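Local structure of ribulose-bisphosphate carboxylase (Alicyclobacillus acidocaldarius subsp. acidocaldarius, 4NAS) at residues Arg64-Arg69 and Val75-Ile80. The protein belongs to the ribulose-bisphosphate carboxylase large-chain family, pairing an N-terminal alpha/beta domain with a TIM-barrel domain, and binds calcium ions. Sequence-based numbering, arbitrary orientation.
Sequences RVLDER and VAEIDI
Arg64 pairs with Glu77 through both backbone and side chain. Its N donates to Glu77 O and its O accepts from Glu77 N, a hydrogen-bonded antiparallel pair. A bend at chi3 (-67°) turns the arginine chain toward the neighbouring strand, with both acids at the edge of the guanidinium. Arg64 NE and NH2 grip Glu77 side-on, both on OE1. The shorter bond runs from Arg64 NH2 to Glu77 OE1 at 2.7 Å; that from Arg64 NE to Glu77 OE1 is longer and more bent, at 3.2 Å. The oxygen is met on its anti side, and the two flat groups stand perpendicular. Asp79 is held end-on, Arg64 NH1 reaching Asp79 OD2 at 2.7 Å from above the carboxylate plane. Arg64 NH2 meets Asp79 OD1 on the syn side at 3.0 Å. NH2 thus serves both acids, and Asp79 OD1 also hydrogen-bonds to Thr16 OG1 of strand 12-22. The arginine's charge probably offsets that of the two acids. Val65 forms the next, non-hydrogen-bonded pair with Ala76; on this face both side chains touch Leu26 of helix 26-36. At Leu66 the register slips by one residue. Leu66 N lies 2.6 Å from Val75 O, which also accepts Asp67 N. Leu66 CD1 packs against Glu77 CG at 3.9 Å on the salt-bridged face. Asp67 restores regular pairing, its O accepting Val75 N at 2.9 Å. Two residues facing Val75 make this a classic beta bulge, here in a hairpin whose strand 59-68 edges the N-terminal domain's sheet within this chain.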
# COMPACT_ATOMS: atom_id res chain seq x y z
N ARG B 64 4.18 -27.66 -4.18
CA ARG B 64 3.40 -28.27 -5.24
C ARG B 64 3.79 -27.72 -6.61
O ARG B 64 3.57 -26.54 -6.90
CB ARG B 64 1.90 -28.05 -5.01
CG ARG B 64 1.35 -28.64 -3.71
CD ARG B 64 -0.13 -28.32 -3.55
NE ARG B 64 -0.38 -26.89 -3.34
CZ ARG B 64 -0.28 -26.29 -2.16
NH1 ARG B 64 0.08 -27.00 -1.09
NH2 ARG B 64 -0.53 -25.00 -2.04
N VAL B 65 4.36 -28.56 -7.45
CA VAL B 65 4.70 -28.17 -8.81
C VAL B 65 3.42 -28.12 -9.65
O VAL B 65 2.69 -29.11 -9.73
CB VAL B 65 5.70 -29.15 -9.43
CG1 VAL B 65 5.70 -29.03 -10.93
CG2 VAL B 65 7.09 -28.93 -8.86
N LEU B 66 3.14 -26.97 -10.25
CA LEU B 66 1.92 -26.82 -11.03
C LEU B 66 2.17 -27.10 -12.51
O LEU B 66 1.34 -27.69 -13.19
CB LEU B 66 1.32 -25.44 -10.86
CG LEU B 66 0.94 -25.04 -9.43
CD1 LEU B 66 0.01 -23.85 -9.45
CD2 LEU B 66 0.31 -26.21 -8.65
N ASP B 67 3.34 -26.69 -13.00
CA ASP B 67 3.67 -26.90 -14.41
C ASP B 67 5.18 -26.88 -14.62
O ASP B 67 5.91 -26.19 -13.91
CB ASP B 67 2.99 -25.85 -15.29
CG ASP B 67 3.14 -26.16 -16.77
OD1 ASP B 67 2.85 -27.30 -17.18
OD2 ASP B 67 3.57 -25.25 -17.52
N GLU B 68 5.64 -27.64 -15.60
CA GLU B 68 7.04 -27.63 -15.98
C GLU B 68 7.14 -27.04 -17.38
O GLU B 68 6.55 -27.58 -18.33
CB GLU B 68 7.61 -29.05 -15.93
CG GLU B 68 9.13 -29.13 -15.99
CD GLU B 68 9.70 -29.93 -14.84
OE1 GLU B 68 10.93 -30.17 -14.82
OE2 GLU B 68 8.91 -30.33 -13.95
N ARG B 69 7.89 -25.95 -17.51
CA ARG B 69 8.08 -25.26 -18.79
C ARG B 69 9.22 -25.91 -19.59
O ARG B 69 10.15 -26.45 -19.00
CB ARG B 69 8.36 -23.78 -18.53
CG ARG B 69 8.27 -22.87 -19.76
CD ARG B 69 7.44 -21.62 -19.47
N VAL B 75 6.41 -23.74 -12.49
CA VAL B 75 5.52 -22.90 -11.69
C VAL B 75 5.06 -23.76 -10.54
O VAL B 75 4.61 -24.89 -10.73
CB VAL B 75 4.33 -22.34 -12.47
CG1 VAL B 75 3.34 -21.67 -11.53
CG2 VAL B 75 4.82 -21.34 -13.50
N ALA B 76 5.21 -23.24 -9.33
CA ALA B 76 4.90 -24.02 -8.15
C ALA B 76 4.16 -23.21 -7.11
O ALA B 76 4.17 -21.96 -7.13
CB ALA B 76 6.17 -24.61 -7.55
N GLU B 77 3.49 -23.92 -6.21
CA GLU B 77 2.93 -23.32 -5.01
C GLU B 77 3.75 -23.80 -3.83
O GLU B 77 4.16 -24.96 -3.76
CB GLU B 77 1.47 -23.71 -4.82
CG GLU B 77 0.52 -22.91 -5.70
CD GLU B 77 -0.93 -23.22 -5.42
OE1 GLU B 77 -1.20 -24.04 -4.51
OE2 GLU B 77 -1.80 -22.65 -6.11
N ILE B 78 4.01 -22.90 -2.90
CA ILE B 78 4.72 -23.24 -1.68
C ILE B 78 3.85 -22.73 -0.56
O ILE B 78 3.30 -21.63 -0.67
CB ILE B 78 6.07 -22.55 -1.65
CG1 ILE B 78 6.98 -23.14 -2.72
CG2 ILE B 78 6.71 -22.67 -0.29
CD1 ILE B 78 8.26 -22.38 -2.91
N ASP B 79 3.70 -23.52 0.51
CA ASP B 79 2.99 -23.08 1.71
C ASP B 79 4.02 -22.88 2.83
O ASP B 79 4.80 -23.78 3.10
CB ASP B 79 1.96 -24.12 2.17
CG ASP B 79 0.87 -24.40 1.14
OD1 ASP B 79 0.52 -23.51 0.34
OD2 ASP B 79 0.33 -25.53 1.16
N ILE B 80 4.01 -21.70 3.46
CA ILE B 80 4.92 -21.43 4.59
C ILE B 80 4.12 -21.08 5.86
O ILE B 80 3.17 -20.29 5.79
CB ILE B 80 5.89 -20.26 4.28
CG1 ILE B 80 6.70 -20.53 3.00
CG2 ILE B 80 6.83 -20.01 5.45
CD1 ILE B 80 7.58 -21.78 3.06